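Local coordinates for enterotoxin SEN variant (Staphylococcus aureus, PDB 6KRY), which probably acts as a superantigenic toxin, like related staphylococcal enterotoxins, which link MHC class II molecules to T-cell receptors, at residues R154-L157 and E158-K162; V93-T96 and E97-T100; I137-K141 and A142-V146. One frame throughout, in Å; residues are numbered along the deposited sequence.

Along the chain the order is interaction 2, interaction 3, interaction 1. Interaction 2 lies in the OB-fold domain, in the loop between strands 86-88 and 100-109; the other two belong to the beta-grasp domain, so both halves of the two-domain superantigen fold are sampled. Interaction 3 covers the corner from strand 130-139 into strand 143-145, which runs directly into helix 146-161, whose C-terminal turns form interaction 1. The centres of interactions 1 and 3 are about 20 Å apart, and their nearest atoms about 5 Å. Interaction 2 is remote: centre to centre, it is about 34 Å from interaction 1 and about 30 Å from interaction 3. Helix 146-161 thus begins at the end of interaction 3 and ends in interaction 1.

Interaction 1. Residues R154-L157 and E158-K162; sequences RFKL and ENLYK
Leu157 and Tyr161 meet one turn apart on the same side of the helix. Leu157 CD2 lies 3.9 Å from Tyr161 CD2 and nearly as close to CE2, approaching the ring obliquely. Both side chains leave beside their own backbone N, with CG opposite the carbonyl carbon (chi1 -65° for Leu157, -64° for Tyr161), which lets the leucine methyl reach the ring of the residue four places on. Tyr161 CB also sits 3.4 Å from Leu157 O, which accepts the Tyr161 N-H at 2.8 Å. The same i to i+4 bonding joins Glu158 N to Arg154 O, Asn159 N to Phe155 O, and Leu160 N to Lys156 O. Lys156 and Leu160 also meet one turn apart: the lysine bends at chi2, chi3 and chi4 and brings its CE to 3.8 Å from Leu160 CD1, while Leu160 CG rests 3.3 Å from Lys156 O. The lysine end also makes a cation-pi contact with Phe135. Glu158 turns the other way; its chain is bent at chi2 as it leads OE2 to Tyr164 N, which donates to it just beyond the helix. Lys162, the first residue past the helix, has positive phi, its N still bonded to Glu158 O at 3.1 Å. As the last turns of the long beta-grasp helix 146-161, this stretch lays Leu157 on Val222 and Tyr161 on Leu224 of strand 218-225. Arg154, salt-bridged to Asp150, and Glu158 touch helix 15-26 through Tyr25, and Glu158 also reaches Thr22 and Thr26 there.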
loop_
_atom_site.group_PDB
_atom_site.type_symbol
_atom_site.label_atom_id
_atom_site.label_comp_id
_atom_site.label_asym_id
_atom_site.label_seq_id
_atom_site.Cartn_x
_atom_site.Cartn_y
_atom_site.Cartn_z
ATOM N N ARG A 154 -1.990 0.780 -8.093
ATOM C CA ARG A 154 -3.418 0.705 -7.970
ATOM C C ARG A 154 -4.053 2.081 -8.228
ATOM O O ARG A 154 -5.116 2.157 -8.895
ATOM C CB ARG A 154 -3.816 0.111 -6.628
ATOM C CG ARG A 154 -3.576 -1.383 -6.546
ATOM C CD ARG A 154 -4.190 -1.989 -5.302
ATOM N NE ARG A 154 -3.601 -3.294 -5.019
ATOM C CZ ARG A 154 -4.198 -4.269 -4.379
ATOM N NH1 ARG A 154 -5.513 -4.265 -4.218
ATOM N NH2 ARG A 154 -3.455 -5.250 -3.899
ATOM N N PHE A 155 -3.401 3.153 -7.758
ATOM C CA PHE A 155 -3.898 4.488 -7.978
ATOM C C PHE A 155 -4.012 4.753 -9.498
ATOM O O PHE A 155 -5.003 5.280 -10.004
ATOM C CB PHE A 155 -2.956 5.473 -7.286
ATOM C CG PHE A 155 -3.516 6.860 -7.260
ATOM C CD1 PHE A 155 -4.445 7.211 -6.302
ATOM C CD2 PHE A 155 -3.188 7.771 -8.267
ATOM C CE1 PHE A 155 -5.008 8.478 -6.319
ATOM C CE2 PHE A 155 -3.718 9.057 -8.264
ATOM C CZ PHE A 155 -4.649 9.394 -7.302
ATOM N N LYS A 156 -2.970 4.376 -10.231
ATOM C CA LYS A 156 -2.948 4.575 -11.686
ATOM C C LYS A 156 -3.967 3.663 -12.378
ATOM O O LYS A 156 -4.705 4.077 -13.301
ATOM C CB LYS A 156 -1.541 4.313 -12.191
ATOM C CG LYS A 156 -0.605 5.495 -12.069
ATOM C CD LYS A 156 -0.070 5.907 -13.434
ATOM C CE LYS A 156 -1.174 5.970 -14.474
ATOM N NZ LYS A 156 -0.917 7.037 -15.473
ATOM N N LEU A 157 -4.104 2.435 -11.902
ATOM C CA LEU A 157 -5.105 1.557 -12.497
ATOM C C LEU A 157 -6.517 2.094 -12.238
ATOM O O LEU A 157 -7.440 1.890 -13.092
ATOM C CB LEU A 157 -4.999 0.127 -11.965
ATOM C CG LEU A 157 -3.741 -0.646 -12.299
ATOM C CD1 LEU A 157 -3.752 -2.005 -11.609
ATOM C CD2 LEU A 157 -3.543 -0.815 -13.794
ATOM N N GLU A 158 -6.753 2.675 -11.068
ATOM C CA GLU A 158 -8.105 3.181 -10.764
ATOM C C GLU A 158 -8.385 4.320 -11.756
ATOM O O GLU A 158 -9.475 4.422 -12.268
ATOM C CB GLU A 158 -8.240 3.623 -9.308
ATOM C CG GLU A 158 -9.566 4.286 -8.973
ATOM C CD GLU A 158 -10.805 3.456 -9.277
ATOM O OE1 GLU A 158 -11.872 4.066 -9.627
ATOM O OE2 GLU A 158 -10.699 2.223 -9.161
ATOM N N ASN A 159 -7.371 5.157 -12.005
ATOM C CA ASN A 159 -7.541 6.312 -12.876
ATOM C C ASN A 159 -7.824 5.832 -14.314
ATOM O O ASN A 159 -8.742 6.349 -14.953
ATOM C CB ASN A 159 -6.351 7.263 -12.816
ATOM C CG ASN A 159 -6.524 8.417 -13.784
ATOM O OD1 ASN A 159 -6.051 8.333 -14.903
ATOM N ND2 ASN A 159 -7.265 9.441 -13.398
ATOM N N LEU A 160 -7.074 4.836 -14.809
ATOM C CA LEU A 160 -7.125 4.421 -16.229
ATOM C C LEU A 160 -8.256 3.420 -16.495
ATOM O O LEU A 160 -8.814 3.450 -17.599
ATOM C CB LEU A 160 -5.786 3.797 -16.647
ATOM C CG LEU A 160 -4.549 4.701 -16.552
ATOM C CD1 LEU A 160 -3.280 3.917 -16.806
ATOM C CD2 LEU A 160 -4.641 5.883 -17.502
ATOM N N TYR A 161 -8.556 2.525 -15.544
ATOM C CA TYR A 161 -9.440 1.390 -15.808
ATOM C C TYR A 161 -10.664 1.302 -14.877
ATOM O O TYR A 161 -11.448 0.378 -15.024
ATOM C CB TYR A 161 -8.660 0.084 -15.693
ATOM C CG TYR A 161 -7.577 -0.020 -16.730
ATOM C CD1 TYR A 161 -7.868 -0.318 -18.054
ATOM C CD2 TYR A 161 -6.261 0.186 -16.392
ATOM C CE1 TYR A 161 -6.867 -0.396 -19.016
ATOM C CE2 TYR A 161 -5.240 0.090 -17.329
ATOM C CZ TYR A 161 -5.547 -0.180 -18.647
ATOM O OH TYR A 161 -4.536 -0.239 -19.557
ATOM N N LYS A 162 -10.796 2.197 -13.894
ATOM C CA LYS A 162 -11.966 2.212 -12.998
ATOM C C LYS A 162 -12.147 0.849 -12.321
ATOM O O LYS A 162 -13.277 0.309 -12.211
ATOM C CB LYS A 162 -13.224 2.621 -13.777
ATOM C CG LYS A 162 -13.011 3.778 -14.721
ATOM C CD LYS A 162 -13.206 5.096 -14.092
ATOM C CE LYS A 162 -14.674 5.462 -14.055
ATOM N NZ LYS A 162 -14.859 6.911 -13.810
#

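Interaction 2. Residues V93-T96 and E97-T100; sequences VGLT and EEKT
Gly94 passes close to Thr100, whose OG1 lies 3.6 Å from the glycine CA with no side chain in between. Thr100 CB and CG2 also come near the glycine CA, so the threonine rests against bare main chain. Next, Leu95 offers both its backbone polar atoms to the loop's two waters. Its N donates to water 1 at 3.0 Å; the same water donates to Glu98 OE1 at 2.7 Å and also bonds to Thr100 OG1. Leu95 O is gripped twice, by water 2 at 2.7 Å and by Glu98 N at 3.1 Å, the latter closing a type I turn from Leu95 to Glu98. That donor stands 51° above the carbonyl plane. Water 2 also donates to Glu98 O and bonds to Thr100 OG1, so the threonine hydroxyl is shared by two waters that tie the two limbs together. The Leu95 and Glu98 side chains lie alongside each other and point the same way, with Leu95 CD2 3.4 Å from Glu98 OE1. At Thr96, Glu97 has CG between its backbone N and carbonyl carbon (chi1 60°), then bends at chi2, curling its carboxylate back over the preceding residue; OE2 comes to 2.8 Å from Thr96 N without a hydrogen bond. The loop joins strands 86-88 and 100-109 of the OB-fold domain, and its flanking Cys92 and Cys102 are not joined by a disulfide in this structure. Glu98 leans on the sheet, with OE1 bonded to Ser62 of strand 60-66 and OE2 salt-bridged to Lys51; Leu95 packs on Ile49 and Lys51 of strand 47-55.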
loop_
_atom_site.group_PDB
_atom_site.type_symbol
_atom_site.label_atom_id
_atom_site.label_comp_id
_atom_site.label_asym_id
_atom_site.label_seq_id
_atom_site.Cartn_x
_atom_site.Cartn_y
_atom_site.Cartn_z
ATOM N N VAL A 93 -6.976 3.530 17.455
ATOM C CA VAL A 93 -6.749 3.887 18.829
ATOM C C VAL A 93 -5.313 4.380 19.003
ATOM O O VAL A 93 -4.350 3.625 18.758
ATOM C CB VAL A 93 -7.015 2.656 19.718
ATOM C CG1 VAL A 93 -6.762 2.969 21.175
ATOM C CG2 VAL A 93 -8.430 2.118 19.524
ATOM N N GLY A 94 -5.182 5.610 19.497
ATOM C CA GLY A 94 -3.929 6.164 19.913
ATOM C C GLY A 94 -3.924 6.506 21.393
ATOM O O GLY A 94 -4.762 6.034 22.197
ATOM N N LEU A 95 -2.939 7.320 21.754
ATOM C CA LEU A 95 -2.815 7.854 23.093
ATOM C C LEU A 95 -4.090 8.652 23.443
ATOM O O LEU A 95 -4.695 9.266 22.603
ATOM C CB LEU A 95 -1.557 8.733 23.113
ATOM C CG LEU A 95 -0.233 8.094 23.535
ATOM C CD1 LEU A 95 -0.227 6.581 23.509
ATOM C CD2 LEU A 95 0.915 8.662 22.723
ATOM N N THR A 96 -4.488 8.636 24.724
ATOM C CA THR A 96 -5.859 9.037 25.153
ATOM C C THR A 96 -6.202 10.489 24.779
ATOM O O THR A 96 -7.324 10.800 24.398
ATOM C CB THR A 96 -6.024 8.848 26.666
ATOM O OG1 THR A 96 -5.776 7.475 26.974
ATOM C CG2 THR A 96 -7.398 9.247 27.165
ATOM N N GLU A 97 -5.225 11.380 24.891
ATOM C CA GLU A 97 -5.425 12.810 24.716
ATOM C C GLU A 97 -4.862 13.256 23.358
ATOM O O GLU A 97 -4.458 14.398 23.188
ATOM C CB GLU A 97 -4.739 13.533 25.882
ATOM C CG GLU A 97 -3.223 13.288 25.977
ATOM C CD GLU A 97 -2.704 11.846 26.099
ATOM O OE1 GLU A 97 -1.478 11.660 26.332
ATOM O OE2 GLU A 97 -3.509 10.906 25.958
ATOM N N GLU A 98 -4.766 12.336 22.397
ATOM C CA GLU A 98 -4.194 12.649 21.107
ATOM C C GLU A 98 -5.240 12.302 20.042
ATOM O O GLU A 98 -6.200 11.571 20.320
ATOM C CB GLU A 98 -2.900 11.866 20.870
ATOM C CG GLU A 98 -1.790 12.256 21.822
ATOM C CD GLU A 98 -0.368 11.957 21.361
ATOM O OE1 GLU A 98 -0.153 11.033 20.495
ATOM O OE2 GLU A 98 0.553 12.635 21.897
ATOM N N LYS A 99 -5.078 12.868 18.855
ATOM C CA LYS A 99 -5.907 12.530 17.728
ATOM C C LYS A 99 -5.014 11.739 16.761
ATOM O O LYS A 99 -4.010 12.248 16.302
ATOM C CB LYS A 99 -6.501 13.805 17.136
ATOM C CG LYS A 99 -7.377 14.599 18.104
ATOM C CD LYS A 99 -8.698 13.918 18.470
ATOM C CE LYS A 99 -9.581 13.593 17.275
ATOM N NZ LYS A 99 -9.597 14.667 16.247
ATOM N N THR A 100 -5.388 10.491 16.492
ATOM C CA THR A 100 -4.430 9.552 15.917
ATOM C C THR A 100 -5.020 8.894 14.678
ATOM O O THR A 100 -6.190 8.557 14.653
ATOM C CB THR A 100 -3.966 8.538 16.979
ATOM O OG1 THR A 100 -3.449 9.238 18.107
ATOM C CG2 THR A 100 -2.882 7.610 16.492
HETATM O O HOH W 1 -1.204 8.731 19.698
HETATM O O HOH W 2 -5.507 8.821 20.019
#

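Interaction 3. Residues I137-K141 and A142-V146; sequences IKTKK and AKVTV
Thr139 and Val144 face each other across the corner where the chain leaves strand 130-139 and enters strand 143-145. These two side chains come nearest at Val144 CG2 and Thr139 OG1, 3.6 Å apart, and the same methyl is 4.1 Å from Thr139 CB; the two short side chains cross at a slant, each leaving its backbone toward the other segment. In both, the touching branch lies trans to the main-chain N: OG1 in Thr139 (chi1 -175°) and CG2 in Val144. Thr139 OG1 is also an acceptor for Lys141 N, 3.3 Å away with an N-H...O angle of 145°, which makes an ST turn at the corner. Lys141 then meets the second segment with its base: CB lies 3.2 Å from Lys143 O, while the straight chain beyond CG carries the amine away from it. Val144 presses on Leu149 of helix 146-161 and on Val213 of the partner strand 212-214, and Ser215 OG, just past that strand, is hydrogen-bonded to both Lys141 O and Ala142 O. The polar ends converge on Glu148 in the first turn of the helix: OE1 forms a salt bridge with Lys141 NZ and OE2 bonds to Thr139 OG1, while Thr145, the N-cap, bonds through OG1 to Glu148 N. With both its carboxylate oxygens engaged, Glu148 probably stays ionised, and the ammonium of Lys141 would be stabilised beside it, so charge probably helps hold the corner to the helix start, alongside the packing of Val144 on Leu149.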
loop_
_atom_site.group_PDB
_atom_site.type_symbol
_atom_site.label_atom_id
_atom_site.label_comp_id
_atom_site.label_asym_id
_atom_site.label_seq_id
_atom_site.Cartn_x
_atom_site.Cartn_y
_atom_site.Cartn_z
ATOM N N ILE A 137 6.298 3.677 -12.308
ATOM C CA ILE A 137 6.152 4.320 -11.006
ATOM C C ILE A 137 7.583 4.555 -10.514
ATOM O O ILE A 137 8.538 3.939 -11.029
ATOM C CB ILE A 137 5.333 3.460 -10.031
ATOM C CG1 ILE A 137 6.053 2.140 -9.759
ATOM C CG2 ILE A 137 3.913 3.234 -10.538
ATOM C CD1 ILE A 137 5.427 1.301 -8.681
ATOM N N LYS A 138 7.738 5.460 -9.561
ATOM C CA LYS A 138 9.033 5.878 -9.133
ATOM C C LYS A 138 9.115 5.861 -7.614
ATOM O O LYS A 138 8.120 5.977 -6.936
ATOM C CB LYS A 138 9.301 7.306 -9.594
ATOM C CG LYS A 138 9.304 7.449 -11.101
ATOM C CD LYS A 138 9.657 8.824 -11.596
ATOM C CE LYS A 138 9.229 8.947 -13.039
ATOM N NZ LYS A 138 10.050 9.964 -13.715
ATOM N N THR A 139 10.334 5.699 -7.114
ATOM C CA THR A 139 10.628 5.765 -5.673
ATOM C C THR A 139 12.032 6.341 -5.501
ATOM O O THR A 139 12.879 6.203 -6.394
ATOM C CB THR A 139 10.490 4.406 -4.976
ATOM O OG1 THR A 139 10.666 4.536 -3.570
ATOM C CG2 THR A 139 11.477 3.375 -5.465
ATOM N N LYS A 140 12.243 6.950 -4.345
ATOM C CA LYS A 140 13.536 7.480 -3.994
ATOM C C LYS A 140 14.270 6.550 -3.027
ATOM O O LYS A 140 15.304 6.936 -2.477
ATOM C CB LYS A 140 13.388 8.873 -3.379
ATOM C CG LYS A 140 13.459 10.004 -4.395
ATOM C CD LYS A 140 14.801 10.746 -4.413
ATOM C CE LYS A 140 14.734 12.024 -5.229
ATOM N NZ LYS A 140 15.894 12.911 -4.973
ATOM N N LYS A 141 13.757 5.342 -2.834
ATOM C CA LYS A 141 14.213 4.416 -1.791
ATOM C C LYS A 141 14.874 3.201 -2.414
ATOM O O LYS A 141 14.336 2.655 -3.368
ATOM C CB LYS A 141 13.025 3.953 -0.958
ATOM C CG LYS A 141 12.211 5.094 -0.357
ATOM C CD LYS A 141 11.020 4.648 0.468
ATOM C CE LYS A 141 10.353 5.841 1.132
ATOM N NZ LYS A 141 8.953 5.599 1.466
ATOM N N ALA A 142 16.028 2.799 -1.864
ATOM C CA ALA A 142 16.754 1.606 -2.341
ATOM C C ALA A 142 15.976 0.342 -1.957
ATOM O O ALA A 142 15.748 -0.529 -2.783
ATOM C CB ALA A 142 18.170 1.576 -1.820
ATOM N N LYS A 143 15.574 0.277 -0.684
ATOM C CA LYS A 143 14.632 -0.652 -0.133
ATOM C C LYS A 143 13.284 0.055 -0.038
ATOM O O LYS A 143 13.213 1.105 0.590
ATOM C CB LYS A 143 15.013 -1.095 1.284
ATOM C CG LYS A 143 16.232 -1.996 1.376
ATOM C CD LYS A 143 16.377 -2.619 2.735
ATOM C CE LYS A 143 17.630 -3.454 2.758
ATOM N NZ LYS A 143 17.867 -4.085 4.076
ATOM N N VAL A 144 12.242 -0.573 -0.599
ATOM C CA VAL A 144 10.908 0.033 -0.732
ATOM C C VAL A 144 9.873 -1.004 -0.307
ATOM O O VAL A 144 10.064 -2.204 -0.527
ATOM C CB VAL A 144 10.668 0.573 -2.158
ATOM C CG1 VAL A 144 10.589 -0.529 -3.203
ATOM C CG2 VAL A 144 9.436 1.452 -2.267
ATOM N N THR A 145 8.813 -0.556 0.363
ATOM C CA THR A 145 7.775 -1.518 0.725
ATOM C C THR A 145 6.937 -1.866 -0.509
ATOM O O THR A 145 6.719 -1.037 -1.414
ATOM C CB THR A 145 6.845 -1.075 1.848
ATOM O OG1 THR A 145 6.113 0.051 1.373
ATOM C CG2 THR A 145 7.629 -0.810 3.122
ATOM N N VAL A 146 6.488 -3.124 -0.522
ATOM C CA VAL A 146 5.544 -3.535 -1.528
ATOM C C VAL A 146 4.315 -2.617 -1.461
ATOM O O VAL A 146 3.731 -2.245 -2.497
ATOM C CB VAL A 146 5.231 -5.042 -1.385
ATOM C CG1 VAL A 146 4.116 -5.462 -2.316
ATOM C CG2 VAL A 146 6.466 -5.884 -1.675
#